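Local coordinates for protein toxin PAU_02230 (PDB 6HV6) that is a toxin of the bacterium Photorhabdus asymbiotica, known as PaTox, whose modelled part combines many helices with an antiparallel beta-sheet, at residues Gln108-Lys111 against Thr112-Asp116; Val204-Gly207 against Trp208-Ser212. The protein carries 1 engineered substitution. All blocks are in the same frame, centred on the assembly; numbering follows the deposited sequence.

Contact 1 of 2, residues Gln108-Lys111 against Thr112-Asp116; sequences QAYK and TGKED
The backbone carbonyl oxygen Gln108 O is gripped twice by one residue, Thr112, in the last turns of the alpha-helix 101-115. Thr112 N donates the regular i to i+4 bond, and the hydroxyl adds a second, with Thr112 OG1 2.9 Å from Gln108 O. The two donors reach the oxygen from opposite faces of the carbonyl plane, the hydroxyl lying 37° out of it. Thr112 can fold back in this way because OG1 sits beside its own backbone N (chi1 -62°), while the methyl CG2 is left anti to that nitrogen. Three further i to i+4 bonds continue the ladder, the shortest being Lys114 N to Tyr110 O at 2.8 Å; after Glu115 N to Lys111 O it fades into weak bonds from Asp116 N to Thr112 O and Gly113 O, where Asp116 leaves helical geometry.

On the exposed side, Lys111 and Glu115 form an i to i+4 salt bridge, Lys111 NZ to Glu115 OE2 3.1 Å. The lysine chain, extended as far as CE, sets that carbon near Glu115 OE2, and the bend at chi4 (48°) turns NZ towards the same oxygen, which the ammonium meets nearly along its C-O axis. Glu115 CG meanwhile packs 3.4 Å from Lys111 O, the same oxygen that takes the Glu115 N-H.

Tyr110 turns to the buried side, where its ring stacks with Tyr93 and the side chain touches Lys147 and Ala151 of helix 144-176. Its hydroxyl is hydrogen-bonded to Tyr137 OH. Lys114, fully extended, passes the ring obliquely with CD 4.2 Å from Tyr110 CE1. One water, in the plane of the ring at its edge, links the two ends: its oxygen is 2.6 Å from Tyr110 OH and accepts from Lys114 NZ at 2.9 Å.

Contact 2 of 2, residues Val204-Gly207 against Trp208-Ser212; sequences VLMG and WALQS
Met206 and Leu210 are joined by the shortest backbone bond in this closing part of the alpha-helix 199-211, Leu210 N to Met206 O at 2.7 Å. The other i to i+4 bonds between the two segments are longer: Ala209 N lies 3.0 Å from Leu205 O, Gln211 N reaches Gly207 O at 3.2 Å, and Trp208 N makes only a weak bond to Val204 O, a carbonyl that also accepts from Tyr348 OH.

Apolar contacts form on the Met206 side. The bend of its chain at chi2 (60°) sets Met206 SD 3.9 Å from Ala209 CB. Met206 CG also faces Leu210 CD1, at the longer distance of 4.3 Å.

Side-chain carbons also pack against backbone oxygens of the preceding turn: Leu210 CB and CG both lie 3.4 Å from Met206 O, and Gln211 CG, beside its own backbone N, is 3.2 Å from Gly207 O.

Among the polar side-chain bonds, that of Ser212 OG marks the helix end, since Ser212 is the first residue to leave helical angles. Its hydroxyl donates to Trp208 O from above the carbonyl plane, 36° out of it, and at the same time lies over one face of the indole, towards the rim. Ser212 OG is also bonded to Gln214 NE2. The extended chain of Gln211 carries NE2 to Ser281 OG. Separately, Trp208 NE1 bonds Asn362 OD1, a tie to helix 361-365.

The turn packs between helices 215-224 and 361-365 and strand 289-296, with loop residues such as Val351 beside Trp208. Leu205 and Met206 pack on Leu218, Leu205 and Trp208 touch Leu361, and Leu210 lies on Leu292, Ser294 and Ile296 of the six-stranded antiparallel sheet.

How the contacts relate
From the N terminus the chain first meets contact 1, at the end of helix 101-115, and later contact 2, at the end of helix 199-211. Each joins neighbouring turns of a single helix, so neither closes a loop, and the two follow in series without nesting or crossing. Between them run helices 130-138 and 144-176, strand 182-185 and helix 188-191. Contact 1 brings its helix against helices 80-93, 130-138 and 144-176, whereas contact 2 connects its helix with helices 215-224 and 361-365 and the six-stranded sheet. Their centres are 44 Å apart, on opposite sides of the chain's centre, and their nearest atoms about 30 Å.

Contact 1 of 2, residues Gln108-Lys111 against Thr112-Asp116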
ATOM      1  N   GLN A 108       4.924  17.255  23.249  1.00 41.29           N
ATOM      2  CA  GLN A 108       3.732  17.005  24.054  1.00 40.74           C
ATOM      3  C   GLN A 108       2.634  18.015  23.739  1.00 36.13           C
ATOM      4  O   GLN A 108       1.462  17.648  23.593  1.00 38.65           O
ATOM      5  CB  GLN A 108       4.074  17.031  25.541  1.00 48.24           C
ATOM      6  CG  GLN A 108       2.922  16.576  26.424  1.00 67.04           C
ATOM      7  CD  GLN A 108       3.367  16.187  27.824  1.00 89.12           C
ATOM      8  OE1 GLN A 108       4.428  16.608  28.287  1.00 96.72           O
ATOM      9  NE2 GLN A 108       2.559  15.371  28.504  1.00 94.90           N
ATOM     10  N   ALA A 109       2.993  19.294  23.633  1.00 32.55           N
ATOM     11  CA  ALA A 109       1.999  20.324  23.343  1.00 33.81           C
ATOM     12  C   ALA A 109       1.394  20.140  21.956  1.00 34.92           C
ATOM     13  O   ALA A 109       0.179  20.283  21.774  1.00 34.58           O
ATOM     14  CB  ALA A 109       2.636  21.707  23.470  1.00 35.45           C
ATOM     15  N   TYR A 110       2.227  19.844  20.962  1.00 35.37           N
ATOM     16  CA  TYR A 110       1.716  19.611  19.613  1.00 29.34           C
ATOM     17  C   TYR A 110       0.703  18.471  19.609  1.00 27.70           C
ATOM     18  O   TYR A 110      -0.398  18.601  19.063  1.00 23.93           O
ATOM     19  CB  TYR A 110       2.892  19.308  18.688  1.00 28.60           C
ATOM     20  CG  TYR A 110       2.580  19.091  17.221  1.00 27.68           C
ATOM     21  CD1 TYR A 110       2.258  17.825  16.740  1.00 26.38           C
ATOM     22  CD2 TYR A 110       2.679  20.147  16.301  1.00 24.40           C
ATOM     23  CE1 TYR A 110       2.006  17.615  15.399  1.00 32.44           C
ATOM     24  CE2 TYR A 110       2.432  19.946  14.958  1.00 31.02           C
ATOM     25  CZ  TYR A 110       2.099  18.676  14.507  1.00 29.30           C
ATOM     26  OH  TYR A 110       1.855  18.471  13.162  1.00 27.89           O
ATOM     27  N   LYS A 111       1.050  17.352  20.247  1.00 29.43           N
ATOM     28  CA  LYS A 111       0.144  16.209  20.273  1.00 28.24           C
ATOM     29  C   LYS A 111      -1.151  16.555  20.994  1.00 31.54           C
ATOM     30  O   LYS A 111      -2.239  16.157  20.564  1.00 28.42           O
ATOM     31  CB  LYS A 111       0.843  15.029  20.946  1.00 34.85           C
ATOM     32  CG  LYS A 111       0.080  13.738  20.923  1.00 40.30           C
ATOM     33  CD  LYS A 111       0.940  12.619  21.496  1.00 49.40           C
ATOM     34  CE  LYS A 111       0.238  11.284  21.367  1.00 61.03           C
ATOM     35  NZ  LYS A 111      -0.322  11.057  20.005  1.00 62.96           N
ATOM     36  N   THR A 112      -1.053  17.293  22.098  1.00 32.42           N
ATOM     37  CA  THR A 112      -2.253  17.720  22.812  1.00 38.26           C
ATOM     38  C   THR A 112      -3.163  18.554  21.915  1.00 31.23           C
ATOM     39  O   THR A 112      -4.374  18.311  21.837  1.00 29.45           O
ATOM     40  CB  THR A 112      -1.851  18.498  24.065  1.00 40.06           C
ATOM     41  OG1 THR A 112      -1.101  17.634  24.938  1.00 41.24           O
ATOM     42  CG2 THR A 112      -3.084  18.999  24.794  1.00 40.87           C
ATOM     43  N   GLY A 113      -2.592  19.527  21.204  1.00 29.24           N
ATOM     44  CA  GLY A 113      -3.399  20.308  20.276  1.00 25.73           C
ATOM     45  C   GLY A 113      -3.975  19.465  19.147  1.00 28.94           C
ATOM     46  O   GLY A 113      -5.146  19.605  18.782  1.00 30.02           O
ATOM     47  N   LYS A 114      -3.171  18.557  18.597  1.00 27.22           N
ATOM     48  CA  LYS A 114      -3.652  17.752  17.485  1.00 26.33           C
ATOM     49  C   LYS A 114      -4.834  16.873  17.895  1.00 28.04           C
ATOM     50  O   LYS A 114      -5.750  16.656  17.099  1.00 26.56           O
ATOM     51  CB  LYS A 114      -2.514  16.898  16.943  1.00 32.94           C
ATOM     52  CG  LYS A 114      -2.834  16.163  15.650  1.00 34.92           C
ATOM     53  CD  LYS A 114      -1.573  15.529  15.078  1.00 39.45           C
ATOM     54  CE  LYS A 114      -1.867  14.713  13.837  1.00 42.75           C
ATOM     55  NZ  LYS A 114      -0.623  14.067  13.347  1.00 47.72           N
ATOM     56  N   GLU A 115      -4.851  16.385  19.131  1.00 23.41           N
ATOM     57  CA  GLU A 115      -5.973  15.556  19.561  1.00 28.23           C
ATOM     58  C   GLU A 115      -7.160  16.380  20.031  1.00 29.22           C
ATOM     59  O   GLU A 115      -8.271  15.852  20.126  1.00 45.28           O
ATOM     60  CB  GLU A 115      -5.529  14.617  20.676  1.00 35.93           C
ATOM     61  CG  GLU A 115      -4.520  13.608  20.201  1.00 46.90           C
ATOM     62  CD  GLU A 115      -4.099  12.648  21.287  1.00 58.76           C
ATOM     63  OE1 GLU A 115      -4.886  12.428  22.237  1.00 64.88           O
ATOM     64  OE2 GLU A 115      -2.973  12.117  21.180  1.00 60.06           O
ATOM     65  N   ASP A 116      -6.948  17.646  20.351  1.00 29.30           N
ATOM     66  CA  ASP A 116      -8.018  18.534  20.782  1.00 30.34           C
ATOM     67  C   ASP A 116      -8.234  19.632  19.755  1.00 28.57           C
ATOM     68  O   ASP A 116      -8.397  20.808  20.097  1.00 27.30           O
ATOM     69  CB  ASP A 116      -7.709  19.126  22.150  1.00 38.64           C
ATOM     70  CG  ASP A 116      -8.951  19.583  22.869  1.00 40.00           C
ATOM     71  OD1 ASP A 116     -10.057  19.112  22.513  1.00 40.48           O
ATOM     72  OD2 ASP A 116      -8.818  20.424  23.770  1.00 44.03           O
TER
HETATM   73  O   HOH W   1       1.222  16.091  12.452  1.00 28.50           O

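Contact 2 of 2, residues Val204-Gly207 against Trp208-Ser212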
ATOM      1  N   VAL A 204       0.264 -13.759  -0.674  1.00 23.34           N
ATOM      2  CA  VAL A 204      -0.108 -15.165  -0.494  1.00 24.36           C
ATOM      3  C   VAL A 204      -1.567 -15.389  -0.860  1.00 25.89           C
ATOM      4  O   VAL A 204      -1.904 -16.359  -1.551  1.00 23.00           O
ATOM      5  CB  VAL A 204       0.179 -15.614   0.951  1.00 25.46           C
ATOM      6  CG1 VAL A 204      -0.430 -16.988   1.218  1.00 31.01           C
ATOM      7  CG2 VAL A 204       1.674 -15.633   1.212  1.00 27.99           C
ATOM      8  N   LEU A 205      -2.459 -14.497  -0.408  1.00 23.24           N
ATOM      9  CA  LEU A 205      -3.883 -14.660  -0.697  1.00 24.21           C
ATOM     10  C   LEU A 205      -4.170 -14.488  -2.187  1.00 28.39           C
ATOM     11  O   LEU A 205      -4.980 -15.226  -2.763  1.00 26.87           O
ATOM     12  CB  LEU A 205      -4.698 -13.652   0.132  1.00 24.95           C
ATOM     13  CG  LEU A 205      -6.220 -13.819   0.165  1.00 23.87           C
ATOM     14  CD1 LEU A 205      -6.592 -15.126   0.847  1.00 24.78           C
ATOM     15  CD2 LEU A 205      -6.903 -12.620   0.862  1.00 22.49           C
ATOM     16  N   MET A 206      -3.525 -13.514  -2.826  1.00 21.83           N
ATOM     17  CA  MET A 206      -3.718 -13.303  -4.259  1.00 22.74           C
ATOM     18  C   MET A 206      -3.143 -14.455  -5.088  1.00 26.96           C
ATOM     19  O   MET A 206      -3.643 -14.745  -6.185  1.00 24.73           O
ATOM     20  CB  MET A 206      -3.082 -11.968  -4.675  1.00 20.19           C
ATOM     21  CG  MET A 206      -3.343 -11.575  -6.137  1.00 25.99           C
ATOM     22  SD  MET A 206      -5.089 -11.400  -6.503  1.00 25.32           S
ATOM     23  CE  MET A 206      -5.433  -9.799  -5.737  1.00 23.57           C
ATOM     24  N   GLY A 207      -2.088 -15.104  -4.600  1.00 25.57           N
ATOM     25  CA  GLY A 207      -1.594 -16.289  -5.282  1.00 24.98           C
ATOM     26  C   GLY A 207      -2.665 -17.358  -5.391  1.00 30.33           C
ATOM     27  O   GLY A 207      -2.847 -17.965  -6.448  1.00 29.73           O
ATOM     28  N   TRP A 208      -3.416 -17.581  -4.309  1.00 24.64           N
ATOM     29  CA  TRP A 208      -4.519 -18.535  -4.401  1.00 26.86           C
ATOM     30  C   TRP A 208      -5.646 -17.999  -5.279  1.00 31.04           C
ATOM     31  O   TRP A 208      -6.231 -18.746  -6.081  1.00 30.78           O
ATOM     32  CB  TRP A 208      -5.060 -18.879  -3.017  1.00 23.30           C
ATOM     33  CG  TRP A 208      -6.276 -19.735  -3.142  1.00 24.20           C
ATOM     34  CD1 TRP A 208      -7.534 -19.440  -2.710  1.00 31.19           C
ATOM     35  CD2 TRP A 208      -6.360 -21.008  -3.802  1.00 28.05           C
ATOM     36  NE1 TRP A 208      -8.395 -20.461  -3.040  1.00 30.78           N
ATOM     37  CE2 TRP A 208      -7.699 -21.435  -3.710  1.00 32.12           C
ATOM     38  CE3 TRP A 208      -5.432 -21.830  -4.453  1.00 28.04           C
ATOM     39  CZ2 TRP A 208      -8.134 -22.645  -4.244  1.00 31.99           C
ATOM     40  CZ3 TRP A 208      -5.871 -23.046  -4.983  1.00 30.80           C
ATOM     41  CH2 TRP A 208      -7.206 -23.434  -4.875  1.00 34.88           C
ATOM     42  N   ALA A 209      -5.976 -16.712  -5.126  1.00 24.98           N
ATOM     43  CA  ALA A 209      -6.982 -16.090  -5.981  1.00 27.88           C
ATOM     44  C   ALA A 209      -6.646 -16.285  -7.451  1.00 31.38           C
ATOM     45  O   ALA A 209      -7.516 -16.624  -8.262  1.00 30.24           O
ATOM     46  CB  ALA A 209      -7.085 -14.593  -5.669  1.00 21.86           C
ATOM     47  N   LEU A 210      -5.382 -16.071  -7.817  1.00 28.46           N
ATOM     48  CA  LEU A 210      -5.001 -16.193  -9.219  1.00 27.56           C
ATOM     49  C   LEU A 210      -5.139 -17.629  -9.701  1.00 30.28           C
ATOM     50  O   LEU A 210      -5.571 -17.865 -10.834  1.00 34.75           O
ATOM     51  CB  LEU A 210      -3.571 -15.687  -9.427  1.00 27.48           C
ATOM     52  CG  LEU A 210      -3.420 -14.174  -9.576  1.00 28.67           C
ATOM     53  CD1 LEU A 210      -1.939 -13.801  -9.501  1.00 28.57           C
ATOM     54  CD2 LEU A 210      -4.013 -13.727 -10.907  1.00 27.58           C
ATOM     55  N   GLN A 211      -4.787 -18.600  -8.855  1.00 25.97           N
ATOM     56  CA  GLN A 211      -4.861 -19.996  -9.269  1.00 32.14           C
ATOM     57  C   GLN A 211      -6.287 -20.533  -9.303  1.00 36.54           C
ATOM     58  O   GLN A 211      -6.522 -21.599  -9.883  1.00 39.52           O
ATOM     59  CB  GLN A 211      -3.993 -20.857  -8.350  1.00 31.68           C
ATOM     60  CG  GLN A 211      -2.506 -20.453  -8.380  1.00 35.75           C
ATOM     61  CD  GLN A 211      -1.597 -21.485  -7.717  1.00 49.06           C
ATOM     62  OE1 GLN A 211      -2.022 -22.601  -7.403  1.00 48.09           O
ATOM     63  NE2 GLN A 211      -0.339 -21.115  -7.509  1.00 58.10           N
ATOM     64  N   SER A 212      -7.246 -19.821  -8.717  1.00 31.77           N
ATOM     65  CA  SER A 212      -8.622 -20.292  -8.640  1.00 33.25           C
ATOM     66  C   SER A 212      -9.593 -19.353  -9.348  1.00 31.23           C
ATOM     67  O   SER A 212     -10.795 -19.420  -9.093  1.00 33.92           O
ATOM     68  CB  SER A 212      -9.037 -20.475  -7.182  1.00 32.34           C
ATOM     69  OG  SER A 212      -8.918 -19.237  -6.485  1.00 28.93           O
TER